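Local coordinates for protein DltD (Streptococcus thermophilus LMG 18311, PDB 7DXM), which probably acts as a membrane-anchored O-acyltransferase in the terminal step of dlt operon-mediated D-alanylation of lipoteichoic acid, at residues 14-19 against 196-201; 54-59 against 69-74. One frame throughout, in Å; residues are numbered along the deposited sequence.

Interaction 1 (14-19 against 196-201); sequences AVTLTN and SNNANY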
# COMPACT_ATOMS: atom_id res chain seq x y z
N ALA A 14 1.19 -13.49 -7.03
CA ALA A 14 0.85 -12.82 -5.79
C ALA A 14 2.05 -12.17 -5.14
O ALA A 14 1.87 -11.36 -4.23
CB ALA A 14 0.20 -13.81 -4.82
N VAL A 15 3.27 -12.49 -5.58
CA VAL A 15 4.46 -11.94 -4.95
C VAL A 15 5.44 -11.48 -6.00
O VAL A 15 6.64 -11.37 -5.72
CB VAL A 15 5.15 -12.96 -4.01
CG1 VAL A 15 4.41 -13.11 -2.66
CG2 VAL A 15 5.28 -14.27 -4.71
N THR A 16 4.97 -11.21 -7.23
CA THR A 16 5.90 -10.77 -8.26
C THR A 16 6.38 -9.35 -7.98
O THR A 16 7.59 -9.08 -8.02
CB THR A 16 5.25 -10.89 -9.64
OG1 THR A 16 5.31 -12.26 -10.06
CG2 THR A 16 5.96 -10.04 -10.66
N LEU A 17 5.47 -8.44 -7.67
CA LEU A 17 5.83 -7.12 -7.12
C LEU A 17 6.64 -6.30 -8.13
O LEU A 17 7.68 -5.72 -7.81
CB LEU A 17 6.57 -7.28 -5.79
CG LEU A 17 5.60 -7.87 -4.77
CD1 LEU A 17 6.29 -8.38 -3.53
CD2 LEU A 17 4.57 -6.84 -4.40
N THR A 18 6.16 -6.26 -9.37
CA THR A 18 6.72 -5.41 -10.41
C THR A 18 5.68 -4.39 -10.83
O THR A 18 4.47 -4.65 -10.75
CB THR A 18 7.16 -6.21 -11.65
OG1 THR A 18 6.00 -6.77 -12.32
CG2 THR A 18 8.12 -7.34 -11.22
N ASN A 19 6.16 -3.23 -11.28
CA ASN A 19 5.24 -2.19 -11.70
C ASN A 19 4.25 -2.74 -12.71
O ASN A 19 3.03 -2.54 -12.59
CB ASN A 19 6.01 -1.03 -12.30
CG ASN A 19 6.92 -0.38 -11.31
OD1 ASN A 19 6.82 -0.62 -10.10
ND2 ASN A 19 7.84 0.46 -11.80
N SER A 196 4.56 -10.82 -16.68
CA SER A 196 4.81 -12.23 -16.42
C SER A 196 5.39 -12.41 -15.01
O SER A 196 5.99 -11.49 -14.44
CB SER A 196 5.76 -12.82 -17.47
OG SER A 196 7.11 -12.44 -17.21
N ASN A 197 5.20 -13.62 -14.46
CA ASN A 197 5.63 -13.92 -13.10
C ASN A 197 7.15 -13.82 -12.94
O ASN A 197 7.91 -14.05 -13.88
CB ASN A 197 5.18 -15.32 -12.69
CG ASN A 197 3.68 -15.42 -12.51
OD1 ASN A 197 2.99 -14.41 -12.36
ND2 ASN A 197 3.15 -16.65 -12.52
N ASN A 198 7.57 -13.46 -11.73
CA ASN A 198 8.95 -13.42 -11.28
C ASN A 198 9.40 -14.81 -10.84
O ASN A 198 8.61 -15.76 -10.77
CB ASN A 198 9.09 -12.52 -10.06
CG ASN A 198 9.30 -11.11 -10.42
OD1 ASN A 198 9.85 -10.81 -11.47
ND2 ASN A 198 8.88 -10.22 -9.55
N ALA A 199 10.69 -14.90 -10.48
CA ALA A 199 11.18 -15.99 -9.64
C ALA A 199 11.04 -15.67 -8.16
O ALA A 199 11.47 -16.47 -7.31
CB ALA A 199 12.64 -16.32 -9.98
N ASN A 200 10.40 -14.54 -7.83
CA ASN A 200 10.29 -14.13 -6.44
C ASN A 200 9.66 -15.21 -5.57
O ASN A 200 10.18 -15.50 -4.48
CB ASN A 200 9.51 -12.83 -6.37
CG ASN A 200 10.40 -11.64 -6.45
OD1 ASN A 200 11.62 -11.79 -6.49
ND2 ASN A 200 9.81 -10.45 -6.48
N TYR A 201 8.57 -15.83 -6.01
CA TYR A 201 7.98 -16.90 -5.19
C TYR A 201 8.91 -18.09 -5.06
O TYR A 201 9.07 -18.64 -3.97
CB TYR A 201 6.67 -17.37 -5.80
CG TYR A 201 5.93 -18.36 -4.94
CD1 TYR A 201 5.13 -17.92 -3.89
CD2 TYR A 201 6.01 -19.73 -5.19
CE1 TYR A 201 4.43 -18.80 -3.11
CE2 TYR A 201 5.31 -20.62 -4.40
CZ TYR A 201 4.52 -20.15 -3.37
OH TYR A 201 3.81 -21.02 -2.57

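Interaction 2 (54-59 against 69-74); sequences LHPAVL and PYFIGQ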
# COMPACT_ATOMS: atom_id res chain seq x y z
N LEU A 54 9.77 -14.97 7.93
CA LEU A 54 8.52 -14.61 8.60
C LEU A 54 7.56 -13.75 7.76
O LEU A 54 6.47 -13.41 8.25
CB LEU A 54 8.84 -13.87 9.91
CG LEU A 54 9.75 -14.52 10.97
CD1 LEU A 54 9.35 -15.95 11.25
CD2 LEU A 54 11.21 -14.45 10.57
N HIS A 55 7.96 -13.37 6.55
CA HIS A 55 7.11 -12.64 5.61
C HIS A 55 5.72 -13.28 5.52
O HIS A 55 5.61 -14.52 5.58
CB HIS A 55 7.81 -12.66 4.26
CG HIS A 55 7.27 -11.69 3.25
ND1 HIS A 55 6.12 -11.93 2.53
CD2 HIS A 55 7.75 -10.50 2.83
CE1 HIS A 55 5.90 -10.91 1.71
NE2 HIS A 55 6.87 -10.03 1.87
N PRO A 56 4.64 -12.49 5.37
CA PRO A 56 3.29 -13.08 5.32
C PRO A 56 3.12 -14.12 4.24
O PRO A 56 2.36 -15.08 4.42
CB PRO A 56 2.38 -11.88 5.06
CG PRO A 56 3.14 -10.72 5.51
CD PRO A 56 4.58 -11.03 5.23
N ALA A 57 3.77 -13.92 3.09
CA ALA A 57 3.67 -14.91 2.02
C ALA A 57 4.10 -16.27 2.54
O ALA A 57 3.35 -17.26 2.44
CB ALA A 57 4.54 -14.49 0.84
N VAL A 58 5.28 -16.30 3.17
CA VAL A 58 5.84 -17.54 3.68
C VAL A 58 4.90 -18.17 4.69
O VAL A 58 4.61 -19.37 4.62
CB VAL A 58 7.23 -17.28 4.29
CG1 VAL A 58 7.87 -18.60 4.64
CG2 VAL A 58 8.09 -16.51 3.32
N LEU A 59 4.42 -17.36 5.64
CA LEU A 59 3.57 -17.89 6.70
C LEU A 59 2.29 -18.50 6.13
O LEU A 59 1.97 -19.65 6.42
CB LEU A 59 3.27 -16.80 7.74
CG LEU A 59 4.41 -16.31 8.66
CD1 LEU A 59 3.88 -15.50 9.86
CD2 LEU A 59 5.29 -17.45 9.16
N PRO A 69 -1.86 -14.02 0.69
CA PRO A 69 -1.76 -12.59 0.36
C PRO A 69 -1.34 -12.40 -1.09
O PRO A 69 -0.43 -13.07 -1.58
CB PRO A 69 -0.69 -12.07 1.33
CG PRO A 69 -0.16 -13.25 2.05
CD PRO A 69 -0.74 -14.49 1.51
N TYR A 70 -2.07 -11.52 -1.78
CA TYR A 70 -1.72 -11.04 -3.10
C TYR A 70 -1.23 -9.61 -2.91
O TYR A 70 -1.99 -8.74 -2.46
CB TYR A 70 -2.92 -11.10 -4.05
CG TYR A 70 -2.55 -10.74 -5.47
CD1 TYR A 70 -2.47 -9.42 -5.88
CD2 TYR A 70 -2.23 -11.73 -6.38
CE1 TYR A 70 -2.10 -9.10 -7.16
CE2 TYR A 70 -1.85 -11.42 -7.65
CZ TYR A 70 -1.79 -10.10 -8.05
OH TYR A 70 -1.43 -9.79 -9.35
N PHE A 71 0.03 -9.35 -3.25
CA PHE A 71 0.63 -8.07 -2.91
C PHE A 71 0.50 -7.06 -4.05
O PHE A 71 0.66 -7.39 -5.22
CB PHE A 71 2.08 -8.26 -2.50
CG PHE A 71 2.24 -9.06 -1.23
CD1 PHE A 71 2.07 -8.46 0.01
CD2 PHE A 71 2.53 -10.42 -1.27
CE1 PHE A 71 2.22 -9.19 1.19
CE2 PHE A 71 2.67 -11.16 -0.09
CZ PHE A 71 2.52 -10.53 1.14
N ILE A 72 0.18 -5.82 -3.68
CA ILE A 72 -0.13 -4.77 -4.62
C ILE A 72 0.57 -3.50 -4.14
O ILE A 72 0.15 -2.89 -3.14
CB ILE A 72 -1.65 -4.55 -4.74
CG1 ILE A 72 -2.32 -5.86 -5.17
CG2 ILE A 72 -1.94 -3.42 -5.67
CD1 ILE A 72 -3.80 -5.78 -5.24
N GLY A 73 1.64 -3.11 -4.82
CA GLY A 73 2.46 -2.00 -4.39
C GLY A 73 3.93 -2.17 -4.72
O GLY A 73 4.40 -3.25 -5.04
N GLN A 74 4.64 -1.07 -4.60
CA GLN A 74 6.03 -0.90 -5.00
C GLN A 74 6.40 0.52 -4.63
O GLN A 74 5.53 1.37 -4.38
CB GLN A 74 6.25 -1.13 -6.50
CG GLN A 74 7.69 -1.09 -6.91
CD GLN A 74 8.33 -2.41 -6.66
OE1 GLN A 74 9.45 -2.51 -6.14
NE2 GLN A 74 7.60 -3.48 -7.03

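Interaction 1 (14-19 against 196-201)
T16 and N198 bring together two loops of the SGNH-hydrolase-like DltD fold that lie far apart in sequence. One, 14-19, is the loop between helix 7-13 and helix 19-22, ending on the first residue of the latter; the other, 196-201, leads into helix 200-204. They illustrate how irregular segments can be joined when a side chain engages a backbone.

T16 is the side chain to follow. Its CB stands 4.0 Å from N198 N, and there the side chain branches. With chi1 at -79°, OG1 lies opposite the carbonyl carbon and faces the N198 amide, whose N-H it accepts: N198 N to T16 OG1 is 3.1 Å and the bond is nearly straight, 166° at the hydrogen. The same hydroxyl gives its own proton to R12 O, so one small group ties the 196-201 loop to the end of helix 7-13. The other branch, CG2, anti to the backbone N, lies alongside the N198 side-chain amide, whose placement is uncertain because it stands too close to T16 O. T18 CG2 approaches this doubtful amide from the direction opposite to the N198 side chain, while T18 OG1 caps helix 19-22 through N21 N.

A second polar link comes from N200, whose ND2 makes a weak bond to V15 O at 3.4 Å. N197 fastens the same loop to helix 7-13, its ND2 bonding to A9 O.

V15 and Y201 supply the apolar part. V15 meets Y201 with a single methyl, CG2, set 3.6 Å from Y201 CB; it lies at the edge of the phenol ring and in its plane, 3.7 Å from Y201 CD1.

Interaction 2 (54-59 against 69-74)
H55 and F71 meet within a beta-alpha-beta unit, H55 just before helix 56-62 and F71 on strand 68-72, and the pair shows how the first turn of a crossover helix is packed onto the strand it precedes.

The aromatic component is an offset edge-to-face stack. The imidazole edge is directed at the phenyl face, with the centroids of the H55 and F71 rings 5.2 Å apart and their planes at 66°. CE1 is the imidazole atom that leads, 3.4 Å from F71 CZ. The two side chains arrive from opposite directions; H55 has CG anti to its own backbone N (chi1 -166°), which carries the ring over to the strand.

Polar contacts hold that imidazole in place from within its own segment and beyond. H55 is the N-cap of the helix: its ND1 accepts from A57 N at 3.1 Å, with the donor close to the ring plane. NE2 is bonded to W48 O. Two bonds at separate ring nitrogens fix the rotation of the ring, and they are consistent with a neutral imidazole protonated on NE2.

Apolar contacts complete the interface. P56 CB and A57 CB both sit at the edge of the F71 ring, near its plane: the first lies 4.1 Å from F71 CZ, the second 3.9 Å from F71 CE2. The same P56 CB also touches the second proline, 4.2 Å from P69 CG.

Every residue that touches here is buried. Strand 68-72 is the outermost on this side of the parallel sheet, pairing with strand 39-43, whose Y42 meets both F71 and P69, while helix 351-365 packs W353 against H55 and F356 against P56.

Interactions 1 and 2 have centres 11 Å apart and meet directly. A14 O of the 14-19 loop lies 2.9 Å from F71 N, a probable hydrogen bond that attaches this loop to the edge strand 68-72, which carries the F71 side of interaction 2. Side chains continue the link: V15 touches both F71 and A57, and L17 also reaches F71. In sequence, both segments of interaction 2 fall between those of interaction 1. The 54-59 segment is also tied, through H55 and W48, to the loop that carries S46, which with H347 and D344 has the geometry of a Ser-His-Asp triad and is a plausible active site, as in the SGNH hydrolases of its clan.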